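Side-chain contacts in threonine synthase (Brucella melitensis bv. 1, PDB 4F4F), which probably catalyses the pyridoxal-phosphate-dependent conversion of O-phospho-L-homoserine and water to L-threonine and phosphate, the last step of threonine biosynthesis: residues F255-P258 with G263-F266; A375-V380 with G385-P390; K397-K402 with M409-T414. All blocks are in the same frame, centred on the assembly; numbering follows the deposited sequence.

Contact 1 (F255-P258 with G263-F266); sequences FTVP and GDIF. With PLP (pyridoxal-5'-phosphate), chain C.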
ATOM      1  N   PHE A 255       8.107 -10.702  10.443  1.00 11.70           N
ATOM      2  CA  PHE A 255       6.876 -10.299   9.790  1.00 11.55           C
ATOM      3  C   PHE A 255       6.628 -11.071   8.502  1.00 11.98           C
ATOM      4  O   PHE A 255       7.536 -11.256   7.688  1.00 12.05           O
ATOM      5  CB  PHE A 255       6.892  -8.822   9.443  1.00 11.29           C
ATOM      6  CG  PHE A 255       6.953  -7.904  10.639  1.00 11.09           C
ATOM      7  CD1 PHE A 255       8.156  -7.584  11.224  1.00 11.12           C
ATOM      8  CD2 PHE A 255       5.804  -7.349  11.151  1.00 11.22           C
ATOM      9  CE1 PHE A 255       8.216  -6.714  12.289  1.00 11.07           C
ATOM     10  CE2 PHE A 255       5.847  -6.499  12.242  1.00 11.04           C
ATOM     11  CZ  PHE A 255       7.063  -6.186  12.805  1.00 11.03           C
ATOM     12  N   THR A 256       5.373 -11.443   8.290  1.00 12.30           N
ATOM     13  CA  THR A 256       4.942 -11.978   7.017  1.00 12.45           C
ATOM     14  C   THR A 256       3.888 -11.062   6.426  1.00 12.34           C
ATOM     15  O   THR A 256       2.929 -10.684   7.094  1.00 12.23           O
ATOM     16  CB  THR A 256       4.396 -13.423   7.182  1.00 12.87           C
ATOM     17  OG1 THR A 256       5.417 -14.250   7.743  1.00 12.88           O
ATOM     18  CG2 THR A 256       3.932 -14.033   5.829  1.00 13.08           C
ATOM     19  N   VAL A 257       4.061 -10.731   5.151  1.00 12.46           N
ATOM     20  CA  VAL A 257       3.255  -9.732   4.500  1.00 12.75           C
ATOM     21  C   VAL A 257       2.613 -10.275   3.233  1.00 13.58           C
ATOM     22  O   VAL A 257       3.350 -10.621   2.287  1.00 14.18           O
ATOM     23  CB  VAL A 257       4.133  -8.556   4.091  1.00 12.33           C
ATOM     24  CG1 VAL A 257       3.281  -7.474   3.416  1.00 12.41           C
ATOM     25  CG2 VAL A 257       4.891  -8.009   5.291  1.00 11.69           C
ATOM     26  N   PRO A 258       1.268 -10.341   3.189  1.00 14.08           N
ATOM     27  CA  PRO A 258       0.638 -10.680   1.938  1.00 15.19           C
ATOM     28  C   PRO A 258       0.913  -9.547   0.975  1.00 15.44           C
ATOM     29  O   PRO A 258       0.593  -8.394   1.275  1.00 16.06           O
ATOM     30  CB  PRO A 258      -0.871 -10.838   2.297  1.00 15.26           C
ATOM     31  CG  PRO A 258      -0.980 -10.696   3.777  1.00 14.80           C
ATOM     32  CD  PRO A 258       0.272  -9.995   4.224  1.00 14.31           C
ATOM     33  N   GLY A 263       5.235  -2.572  -1.604  1.00 14.03           N
ATOM     34  CA  GLY A 263       5.386  -1.327  -0.869  1.00 14.22           C
ATOM     35  C   GLY A 263       5.267  -1.568   0.625  1.00 14.33           C
ATOM     36  O   GLY A 263       5.988  -0.996   1.420  1.00 13.62           O
ATOM     37  N   ASP A 264       4.348  -2.450   0.977  1.00 15.30           N
ATOM     38  CA  ASP A 264       4.131  -2.863   2.369  1.00 15.61           C
ATOM     39  C   ASP A 264       5.366  -3.489   3.000  1.00 13.89           C
ATOM     40  O   ASP A 264       5.931  -2.976   3.985  1.00 13.23           O
ATOM     41  CB  ASP A 264       2.893  -3.797   2.511  1.00 18.12           C
ATOM     42  CG  ASP A 264       2.783  -4.944   1.458  1.00 21.89           C
ATOM     43  OD1 ASP A 264       3.798  -5.424   0.762  1.00 26.34           O
ATOM     44  OD2 ASP A 264       1.579  -5.433   1.376  1.00 25.54           O
ATOM     45  N   ILE A 265       5.829  -4.576   2.403  1.00 12.77           N
ATOM     46  CA  ILE A 265       7.001  -5.245   2.923  1.00 12.01           C
ATOM     47  C   ILE A 265       8.256  -4.384   2.765  1.00 11.19           C
ATOM     48  O   ILE A 265       9.161  -4.463   3.614  1.00 11.06           O
ATOM     49  CB  ILE A 265       7.184  -6.668   2.328  1.00 12.00           C
ATOM     50  CG1 ILE A 265       8.032  -7.506   3.286  1.00 12.06           C
ATOM     51  CG2 ILE A 265       7.740  -6.606   0.906  1.00 12.03           C
ATOM     52  CD1 ILE A 265       8.262  -8.958   2.844  1.00 12.16           C
ATOM     53  N   PHE A 266       8.315  -3.560   1.724  1.00 10.66           N
ATOM     54  CA  PHE A 266       9.466  -2.651   1.605  1.00 10.43           C
ATOM     55  C   PHE A 266       9.524  -1.698   2.808  1.00 10.05           C
ATOM     56  O   PHE A 266      10.596  -1.398   3.282  1.00 10.33           O
ATOM     57  CB  PHE A 266       9.553  -1.903   0.256  1.00 10.29           C
ATOM     58  CG  PHE A 266      10.871  -1.180   0.087  1.00 10.10           C
ATOM     59  CD1 PHE A 266      11.977  -1.851  -0.358  1.00 10.16           C
ATOM     60  CD2 PHE A 266      11.001   0.172   0.465  1.00  9.94           C
ATOM     61  CE1 PHE A 266      13.235  -1.207  -0.442  1.00 10.14           C
ATOM     62  CE2 PHE A 266      12.227   0.823   0.380  1.00  9.90           C
ATOM     63  CZ  PHE A 266      13.347   0.127  -0.072  1.00 10.10           C
TER
HETATM   64  N1  PLP C 501      -3.631  -7.286   0.614  1.00 27.62           N
HETATM   65  C2  PLP C 501      -4.656  -6.374   0.403  1.00 28.25           C
HETATM   66  C2A PLP C 501      -6.027  -6.486   1.033  1.00 25.07           C
HETATM   67  C3  PLP C 501      -4.408  -5.193  -0.474  1.00 28.17           C
HETATM   68  O3  PLP C 501      -5.423  -4.279  -0.678  1.00 27.53           O
HETATM   69  C4  PLP C 501      -3.042  -5.086  -1.105  1.00 28.03           C
HETATM   70  C4A PLP C 501      -2.655  -3.949  -1.995  1.00 29.41           C
HETATM   71  C5  PLP C 501      -2.016  -6.114  -0.800  1.00 29.49           C
HETATM   72  C6  PLP C 501      -2.385  -7.166   0.071  1.00 28.80           C
HETATM   73  C5A PLP C 501      -0.603  -5.972  -1.403  1.00 30.33           C
HETATM   74  O4P PLP C 501       0.141  -4.768  -0.941  1.00 32.53           O
HETATM   75  P   PLP C 501       1.563  -4.217  -1.556  1.00 30.14           P
HETATM   76  O1P PLP C 501       2.491  -5.421  -1.561  1.00 31.48           O
HETATM   77  O2P PLP C 501       1.187  -3.726  -2.939  1.00 29.36           O
HETATM   78  O3P PLP C 501       2.057  -3.090  -0.673  1.00 31.51           O
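Val257 meets both Asp264 and Ile265 across this contact, and the two strand residues before it turn their side chains to other partners. Phe255 starts toward the helix, but its ring swings off to stand edge-to-face with Tyr239. Thr256 lies on the other side of the strand, over Met409, where a beta-branched residue suits the extended backbone. Val257 then uses its two methyls separately. CG1, anti to the backbone N (chi1 -179°), lies against the Asp264 carboxylate, modelled so close that the exact spacing is doubtful. CG2 lies 3.8 Å from Ile265 CG1, a purely apolar touch in which the two branched chains cross at a slant. At the strand's end, Pro258 O comes within 3.1 Å of Asp264 OD2, two acceptors that share no bond.

Ile265 N donates to Asp264 OD1 at 2.7 Å, reaching the anti side from 24° out of the carboxylate plane. Asp264 OD1 also lies 2.7 Å from PLP O1P, so one of these acid groups probably carries a proton. Asp264 N donates to PLP O3P at 2.9 Å, placing an anion before the first turn of helix 263-274, where the helix dipole should favour it. Backbone N atoms of Gly260, Asn261 and Phe262 also bond to the cofactor, consistent with the phosphate-binding cup of fold-type II PLP enzymes, here within a beta-alpha-beta unit.

Contact 2 (A375-V380 with G385-P390); sequences ATIESV and GYLLDP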
ATOM      1  N   ALA A 375      -8.422 -23.362   3.028  1.00 19.41           N
ATOM      2  CA  ALA A 375      -8.180 -24.319   4.098  1.00 19.56           C
ATOM      3  C   ALA A 375      -7.682 -23.564   5.351  1.00 18.68           C
ATOM      4  O   ALA A 375      -8.091 -23.879   6.454  1.00 18.87           O
ATOM      5  CB  ALA A 375      -7.176 -25.391   3.642  1.00 19.85           C
ATOM      6  N   THR A 376      -6.807 -22.577   5.145  1.00 18.09           N
ATOM      7  CA  THR A 376      -6.305 -21.723   6.220  1.00 17.53           C
ATOM      8  C   THR A 376      -7.416 -20.909   6.869  1.00 17.35           C
ATOM      9  O   THR A 376      -7.523 -20.871   8.106  1.00 16.93           O
ATOM     10  CB  THR A 376      -5.206 -20.804   5.697  1.00 17.10           C
ATOM     11  OG1 THR A 376      -4.232 -21.602   4.994  1.00 17.55           O
ATOM     12  CG2 THR A 376      -4.536 -20.028   6.836  1.00 16.15           C
ATOM     13  N   ILE A 377      -8.302 -20.312   6.079  1.00 17.67           N
ATOM     14  CA  ILE A 377      -9.454 -19.588   6.697  1.00 17.87           C
ATOM     15  C   ILE A 377     -10.255 -20.538   7.591  1.00 19.04           C
ATOM     16  O   ILE A 377     -10.564 -20.233   8.732  1.00 18.60           O
ATOM     17  CB  ILE A 377     -10.404 -18.918   5.664  1.00 17.95           C
ATOM     18  CG1 ILE A 377      -9.671 -17.831   4.842  1.00 17.20           C
ATOM     19  CG2 ILE A 377     -11.625 -18.339   6.380  1.00 17.86           C
ATOM     20  CD1 ILE A 377     -10.443 -17.324   3.638  1.00 17.78           C
ATOM     21  N   GLU A 378     -10.575 -21.713   7.070  1.00 20.99           N
ATOM     22  CA  GLU A 378     -11.398 -22.649   7.812  1.00 22.52           C
ATOM     23  C   GLU A 378     -10.704 -23.157   9.082  1.00 22.03           C
ATOM     24  O   GLU A 378     -11.337 -23.187  10.125  1.00 21.61           O
ATOM     25  CB  GLU A 378     -11.848 -23.795   6.909  1.00 24.73           C
ATOM     26  CG  GLU A 378     -13.018 -24.579   7.476  1.00 27.25           C
ATOM     27  CD  GLU A 378     -12.591 -25.624   8.473  1.00 29.45           C
ATOM     28  OE1 GLU A 378     -11.394 -26.003   8.480  1.00 31.71           O
ATOM     29  OE2 GLU A 378     -13.451 -26.094   9.241  1.00 33.48           O
ATOM     30  N   SER A 379      -9.408 -23.499   9.018  1.00 21.81           N
ATOM     31  CA  SER A 379      -8.710 -24.003  10.210  1.00 21.82           C
ATOM     32  C   SER A 379      -8.542 -22.941  11.282  1.00 20.37           C
ATOM     33  O   SER A 379      -8.759 -23.236  12.435  1.00 20.23           O
ATOM     34  CB  SER A 379      -7.334 -24.658   9.939  1.00 22.24           C
ATOM     35  OG  SER A 379      -6.409 -23.727   9.482  1.00 22.89           O
ATOM     36  N   VAL A 380      -8.139 -21.733  10.908  1.00 19.21           N
ATOM     37  CA  VAL A 380      -8.004 -20.647  11.896  1.00 18.51           C
ATOM     38  C   VAL A 380      -9.357 -20.298  12.563  1.00 18.65           C
ATOM     39  O   VAL A 380      -9.415 -20.071  13.779  1.00 18.10           O
ATOM     40  CB  VAL A 380      -7.297 -19.412  11.322  1.00 17.54           C
ATOM     41  CG1 VAL A 380      -7.203 -18.315  12.365  1.00 16.93           C
ATOM     42  CG2 VAL A 380      -5.889 -19.775  10.856  1.00 17.22           C
ATOM     43  N   GLY A 385     -11.401 -19.439  16.562  1.00 18.60           N
ATOM     44  CA  GLY A 385     -12.568 -18.564  16.545  1.00 18.61           C
ATOM     45  C   GLY A 385     -12.320 -17.262  15.781  1.00 17.95           C
ATOM     46  O   GLY A 385     -13.114 -16.347  15.872  1.00 17.98           O
ATOM     47  N   TYR A 386     -11.212 -17.198  15.044  1.00 17.58           N
ATOM     48  CA  TYR A 386     -10.764 -16.018  14.357  1.00 17.09           C
ATOM     49  C   TYR A 386     -10.963 -16.099  12.837  1.00 17.12           C
ATOM     50  O   TYR A 386     -10.543 -17.045  12.188  1.00 17.56           O
ATOM     51  CB  TYR A 386      -9.282 -15.711  14.703  1.00 16.67           C
ATOM     52  CG  TYR A 386      -8.817 -14.403  14.163  1.00 16.25           C
ATOM     53  CD1 TYR A 386      -9.095 -13.213  14.826  1.00 16.40           C
ATOM     54  CD2 TYR A 386      -8.135 -14.321  12.959  1.00 16.43           C
ATOM     55  CE1 TYR A 386      -8.701 -11.986  14.322  1.00 15.86           C
ATOM     56  CE2 TYR A 386      -7.773 -13.082  12.427  1.00 16.01           C
ATOM     57  CZ  TYR A 386      -8.051 -11.925  13.124  1.00 15.91           C
ATOM     58  OH  TYR A 386      -7.678 -10.698  12.604  1.00 15.86           O
ATOM     59  N   LEU A 387     -11.610 -15.075  12.273  1.00 16.87           N
ATOM     60  CA  LEU A 387     -12.013 -15.089  10.885  1.00 16.89           C
ATOM     61  C   LEU A 387     -11.065 -14.226  10.035  1.00 16.33           C
ATOM     62  O   LEU A 387     -10.990 -13.020  10.228  1.00 16.26           O
ATOM     63  CB  LEU A 387     -13.427 -14.548  10.754  1.00 17.32           C
ATOM     64  CG  LEU A 387     -14.017 -14.684   9.355  1.00 17.70           C
ATOM     65  CD1 LEU A 387     -14.157 -16.150   8.912  1.00 18.20           C
ATOM     66  CD2 LEU A 387     -15.360 -13.960   9.344  1.00 18.19           C
ATOM     67  N   LEU A 388     -10.375 -14.856   9.084  1.00 16.07           N
ATOM     68  CA  LEU A 388      -9.495 -14.172   8.134  1.00 15.42           C
ATOM     69  C   LEU A 388     -10.157 -13.948   6.764  1.00 15.60           C
ATOM     70  O   LEU A 388     -10.891 -14.798   6.246  1.00 16.09           O
ATOM     71  CB  LEU A 388      -8.235 -15.015   7.888  1.00 15.25           C
ATOM     72  CG  LEU A 388      -7.280 -15.233   9.056  1.00 14.87           C
ATOM     73  CD1 LEU A 388      -6.657 -16.625   9.020  1.00 15.03           C
ATOM     74  CD2 LEU A 388      -6.222 -14.114   9.089  1.00 14.23           C
ATOM     75  N   ASP A 389      -9.808 -12.824   6.151  1.00 15.20           N
ATOM     76  CA  ASP A 389     -10.044 -12.623   4.733  1.00 15.46           C
ATOM     77  C   ASP A 389      -8.992 -13.468   3.959  1.00 15.39           C
ATOM     78  O   ASP A 389      -8.016 -13.985   4.545  1.00 14.98           O
ATOM     79  CB  ASP A 389     -10.005 -11.115   4.372  1.00 15.14           C
ATOM     80  CG  ASP A 389      -8.777 -10.732   3.577  1.00 14.79           C
ATOM     81  OD1 ASP A 389      -8.902 -10.523   2.362  1.00 14.84           O
ATOM     82  OD2 ASP A 389      -7.683 -10.658   4.170  1.00 14.34           O
ATOM     83  N   PRO A 390      -9.154 -13.596   2.641  1.00 15.85           N
ATOM     84  CA  PRO A 390      -8.215 -14.441   1.869  1.00 15.98           C
ATOM     85  C   PRO A 390      -6.775 -13.914   1.771  1.00 15.54           C
ATOM     86  O   PRO A 390      -5.847 -14.690   1.915  1.00 15.34           O
ATOM     87  CB  PRO A 390      -8.856 -14.531   0.485  1.00 16.61           C
ATOM     88  CG  PRO A 390      -9.999 -13.582   0.474  1.00 16.84           C
ATOM     89  CD  PRO A 390     -10.343 -13.211   1.864  1.00 16.49           C
TER
HETATM   90  O   HOH W   1     -10.202 -17.593   9.620  1.00 13.71           O
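Val380 and Leu388 form the dense heart of this contact, their side chains crossing at about a right angle. Leu388 CD1 approaches Val380 CB to 3.7 Å and touches both valine methyls. One turn back, Ile377 lays its side chain along the Leu388 carbonyl, with CG1 3.6 Å from Leu388 O. That buried oxygen has no polar partner in the model, and the hydrocarbon of Ile377 lies against it. Ile377 CG2, anti to the backbone N (chi1 -62° for CG1), touches the same oxygen and also reaches Leu387 CD1.

Between Ile377 and residues 386-388 a water joins the backbones, donating to Ile377 O and to Tyr386 O (2.6 Å from the water) and accepting from Leu388 N. Packing thins toward exposed Gly385, whose positive phi (77°) suits a residue without a side chain as the chain leaves the helix. Tyr386 offers Val380 CG1 the edge of its ring, while its partly exposed side chain carries OH away to Glu107.

The returning chain thus folds back on helix 370-384 and runs into helix 390-402, which Asp389 N-caps. Ile377 also rests on Ala393 of that helix and on Ala427 and Cys428 of helix 421-428, so it packs among three helices.

Contact 3 (K397-K402 with M409-T414); sequences KVAREK and MVVLAT. With PLP (pyridoxal-5'-phosphate), chain C.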
ATOM      1  N   LYS A 397      -0.867 -18.782   6.156  1.00 15.38           N
ATOM      2  CA  LYS A 397      -0.365 -20.012   5.545  1.00 16.20           C
ATOM      3  C   LYS A 397       1.170 -19.962   5.320  1.00 16.12           C
ATOM      4  O   LYS A 397       1.925 -20.886   5.706  1.00 16.27           O
ATOM      5  CB  LYS A 397      -1.089 -20.268   4.215  1.00 16.67           C
ATOM      6  CG  LYS A 397      -0.750 -21.590   3.557  1.00 17.67           C
ATOM      7  CD  LYS A 397       0.460 -21.585   2.653  1.00 17.86           C
ATOM      8  CE  LYS A 397       0.494 -22.864   1.815  1.00 19.02           C
ATOM      9  NZ  LYS A 397       1.619 -22.879   0.845  1.00 19.44           N
ATOM     10  N   VAL A 398       1.619 -18.903   4.663  1.00 15.71           N
ATOM     11  CA  VAL A 398       3.033 -18.789   4.290  1.00 15.72           C
ATOM     12  C   VAL A 398       3.910 -18.576   5.536  1.00 15.79           C
ATOM     13  O   VAL A 398       5.020 -19.119   5.633  1.00 15.90           O
ATOM     14  CB  VAL A 398       3.235 -17.652   3.253  1.00 15.26           C
ATOM     15  CG1 VAL A 398       4.720 -17.350   3.004  1.00 14.93           C
ATOM     16  CG2 VAL A 398       2.514 -17.969   1.948  1.00 15.44           C
ATOM     17  N   ALA A 399       3.426 -17.757   6.483  1.00 15.97           N
ATOM     18  CA  ALA A 399       4.133 -17.538   7.755  1.00 16.00           C
ATOM     19  C   ALA A 399       4.414 -18.889   8.409  1.00 17.38           C
ATOM     20  O   ALA A 399       5.514 -19.134   8.844  1.00 17.71           O
ATOM     21  CB  ALA A 399       3.317 -16.674   8.693  1.00 15.67           C
ATOM     22  N   ARG A 400       3.426 -19.776   8.453  1.00 18.67           N
ATOM     23  CA  ARG A 400       3.592 -21.061   9.136  1.00 19.83           C
ATOM     24  C   ARG A 400       4.514 -22.011   8.378  1.00 21.22           C
ATOM     25  O   ARG A 400       5.200 -22.802   8.984  1.00 22.16           O
ATOM     26  CB  ARG A 400       2.229 -21.714   9.400  1.00 20.23           C
ATOM     27  CG  ARG A 400       1.389 -20.890  10.356  1.00 19.42           C
ATOM     28  CD  ARG A 400      -0.033 -21.401  10.499  1.00 19.80           C
ATOM     29  NE  ARG A 400      -0.750 -20.682  11.544  1.00 19.15           N
ATOM     30  CZ  ARG A 400      -1.978 -20.969  11.986  1.00 19.73           C
ATOM     31  NH1 ARG A 400      -2.689 -21.945  11.462  1.00 20.05           N
ATOM     32  NH2 ARG A 400      -2.518 -20.265  12.967  1.00 19.53           N
ATOM     33  N   GLU A 401       4.523 -21.920   7.058  1.00 21.71           N
ATOM     34  CA  GLU A 401       5.412 -22.720   6.233  1.00 23.50           C
ATOM     35  C   GLU A 401       6.856 -22.236   6.285  1.00 23.55           C
ATOM     36  O   GLU A 401       7.778 -23.032   6.311  1.00 21.96           O
ATOM     37  CB  GLU A 401       4.930 -22.661   4.776  1.00 25.08           C
ATOM     38  CG  GLU A 401       5.601 -23.662   3.833  1.00 27.06           C
ATOM     39  CD  GLU A 401       5.122 -23.510   2.397  1.00 28.43           C
ATOM     40  OE1 GLU A 401       4.404 -22.545   2.087  1.00 29.07           O
ATOM     41  OE2 GLU A 401       5.456 -24.375   1.569  1.00 31.44           O
ATOM     42  N   LYS A 402       7.045 -20.914   6.273  1.00 22.75           N
ATOM     43  CA  LYS A 402       8.364 -20.344   6.077  1.00 23.65           C
ATOM     44  C   LYS A 402       9.032 -19.885   7.350  1.00 23.40           C
ATOM     45  O   LYS A 402      10.198 -19.585   7.314  1.00 23.12           O
ATOM     46  CB  LYS A 402       8.285 -19.144   5.134  1.00 23.87           C
ATOM     47  CG  LYS A 402       7.834 -19.487   3.735  1.00 25.43           C
ATOM     48  CD  LYS A 402       8.933 -20.215   2.994  1.00 27.35           C
ATOM     49  CE  LYS A 402       8.359 -21.356   2.212  1.00 28.44           C
ATOM     50  NZ  LYS A 402       9.377 -21.891   1.290  1.00 31.97           N
ATOM     51  N   MET A 409       6.213 -14.193  15.395  1.00 13.69           N
ATOM     52  CA  MET A 409       5.763 -13.892  14.035  1.00 13.33           C
ATOM     53  C   MET A 409       4.517 -13.013  14.063  1.00 12.87           C
ATOM     54  O   MET A 409       3.500 -13.344  14.707  1.00 13.03           O
ATOM     55  CB  MET A 409       5.453 -15.204  13.297  1.00 13.88           C
ATOM     56  CG  MET A 409       4.997 -15.013  11.851  1.00 14.11           C
ATOM     57  SD  MET A 409       6.206 -14.146  10.828  1.00 14.21           S
ATOM     58  CE  MET A 409       7.396 -15.450  10.588  1.00 13.92           C
ATOM     59  N   VAL A 410       4.587 -11.919  13.328  1.00 12.21           N
ATOM     60  CA  VAL A 410       3.487 -11.044  13.123  1.00 11.69           C
ATOM     61  C   VAL A 410       3.085 -11.164  11.666  1.00 11.62           C
ATOM     62  O   VAL A 410       3.921 -10.961  10.747  1.00 11.23           O
ATOM     63  CB  VAL A 410       3.896  -9.613  13.424  1.00 11.42           C
ATOM     64  CG1 VAL A 410       2.740  -8.670  13.094  1.00 11.25           C
ATOM     65  CG2 VAL A 410       4.341  -9.485  14.898  1.00 11.52           C
ATOM     66  N   VAL A 411       1.839 -11.545  11.443  1.00 11.70           N
ATOM     67  CA  VAL A 411       1.297 -11.676  10.098  1.00 11.76           C
ATOM     68  C   VAL A 411       0.398 -10.466   9.884  1.00 11.54           C
ATOM     69  O   VAL A 411      -0.500 -10.220  10.667  1.00 11.62           O
ATOM     70  CB  VAL A 411       0.438 -12.954   9.954  1.00 12.12           C
ATOM     71  CG1 VAL A 411      -0.083 -13.105   8.541  1.00 12.34           C
ATOM     72  CG2 VAL A 411       1.218 -14.201  10.379  1.00 12.38           C
ATOM     73  N   LEU A 412       0.630  -9.744   8.814  1.00 11.52           N
ATOM     74  CA  LEU A 412      -0.190  -8.586   8.454  1.00 11.61           C
ATOM     75  C   LEU A 412      -1.524  -9.042   7.870  1.00 11.99           C
ATOM     76  O   LEU A 412      -1.569  -9.761   6.841  1.00 12.26           O
ATOM     77  CB  LEU A 412       0.544  -7.683   7.455  1.00 11.59           C
ATOM     78  CG  LEU A 412       1.549  -6.647   7.950  1.00 11.41           C
ATOM     79  CD1 LEU A 412       2.490  -7.206   9.002  1.00 11.47           C
ATOM     80  CD2 LEU A 412       2.261  -5.885   6.810  1.00 11.22           C
ATOM     81  N   ALA A 413      -2.600  -8.647   8.544  1.00 11.99           N
ATOM     82  CA  ALA A 413      -3.944  -8.820   8.038  1.00 12.60           C
ATOM     83  C   ALA A 413      -4.366  -7.551   7.281  1.00 12.77           C
ATOM     84  O   ALA A 413      -4.651  -6.525   7.865  1.00 12.56           O
ATOM     85  CB  ALA A 413      -4.920  -9.175   9.167  1.00 12.67           C
ATOM     86  N   THR A 414      -4.430  -7.655   5.954  1.00 13.18           N
ATOM     87  CA  THR A 414      -4.508  -6.501   5.092  1.00 13.57           C
ATOM     88  C   THR A 414      -5.927  -6.082   4.704  1.00 14.06           C
ATOM     89  O   THR A 414      -6.087  -5.038   4.116  1.00 14.26           O
ATOM     90  CB  THR A 414      -3.686  -6.753   3.804  1.00 13.72           C
ATOM     91  OG1 THR A 414      -4.078  -7.998   3.230  1.00 13.81           O
ATOM     92  CG2 THR A 414      -2.172  -6.858   4.106  1.00 13.14           C
TER
HETATM   93  N1  PLP C 501      -3.631  -7.286   0.614  1.00 27.62           N
HETATM   94  C2  PLP C 501      -4.656  -6.374   0.403  1.00 28.25           C
HETATM   95  C2A PLP C 501      -6.027  -6.486   1.033  1.00 25.07           C
HETATM   96  C3  PLP C 501      -4.408  -5.193  -0.474  1.00 28.17           C
HETATM   97  O3  PLP C 501      -5.423  -4.279  -0.678  1.00 27.53           O
HETATM   98  C4  PLP C 501      -3.042  -5.086  -1.105  1.00 28.03           C
HETATM   99  C4A PLP C 501      -2.655  -3.949  -1.995  1.00 29.41           C
HETATM  100  C5  PLP C 501      -2.016  -6.114  -0.800  1.00 29.49           C
HETATM  101  C6  PLP C 501      -2.385  -7.166   0.071  1.00 28.80           C
HETATM  102  C5A PLP C 501      -0.603  -5.972  -1.403  1.00 30.33           C
HETATM  103  O4P PLP C 501       0.141  -4.768  -0.941  1.00 32.53           O
HETATM  104  P   PLP C 501       1.563  -4.217  -1.556  1.00 30.14           P
HETATM  105  O1P PLP C 501       2.491  -5.421  -1.561  1.00 31.48           O
HETATM  106  O2P PLP C 501       1.187  -3.726  -2.939  1.00 29.36           O
HETATM  107  O3P PLP C 501       2.057  -3.090  -0.673  1.00 31.51           O
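A single methyl group carries this whole contact: Ala399 CB touches both Met409 and Val411, and the helix offers the strand nothing else of note. Ala399 CB lies 3.7 Å from Val411 CG2 and 3.9 Å from Met409 CG. Alanine suits the place because its small side chain lets the helix backbone come close to the sheet, with Ala399 and Val411 CA atoms 6.9 Å apart.

The two strand residues meet the methyl in different ways. Val411 presents CG2, the branch beside its backbone N, with the stiffness of a beta-branched residue in a strand. Met409 brings CG to Ala399 by setting it anti to the backbone N (chi1 -179°), and the later bends at chi2 and chi3 carry the sulfur end away. SD lies against Thr256 OG1, and the side chain also touches Ile282. Val410 and Leu412, between and beyond them, turn to the other side of the sheet.

The helix keeps its charges off this apolar seam. Lys397 NZ bridges to Glu401 OE1 one turn on, at 3.1 Å, meeting the carboxylate from 45° above its plane; NZ also donates to Arg367 O. Arg400 reaches to a salt bridge with Glu103.

Where the strand ends, the chemistry changes. Thr414 sets OG1 between its backbone N and carbonyl carbon (chi1 51°), and OG1 donates to PLP N1 at 2.7 Å. The strand therefore pairs an apolar methyl contact along its length with one polar hydroxyl at its end. A hydroxyl that gives its proton to the pyridine nitrogen implies a ring nitrogen that probably stays unprotonated, as in other fold-type II enzymes.

Contacts 1 and 3 belong to the buried core and share one sheet: strands 253-258 and 409-413 are neighbours, tied by backbone bonds from Thr256 to Val410 and Leu412. They also reach different parts of one cofactor, contact 1 the phosphate through a helix N-terminus and contact 3 the ring nitrogen through a strand end. Contact 2 is also mostly buried but lies farther out, its centre about 23 Å from that of the chain against 9 and 17 Å, and joins a helix to the loop behind it. It alone uses a bridging water and has an exposed edge, at Gly385. Contacts 2 and 3 touch, Thr376 packing on Lys397 and Val380 on Arg400.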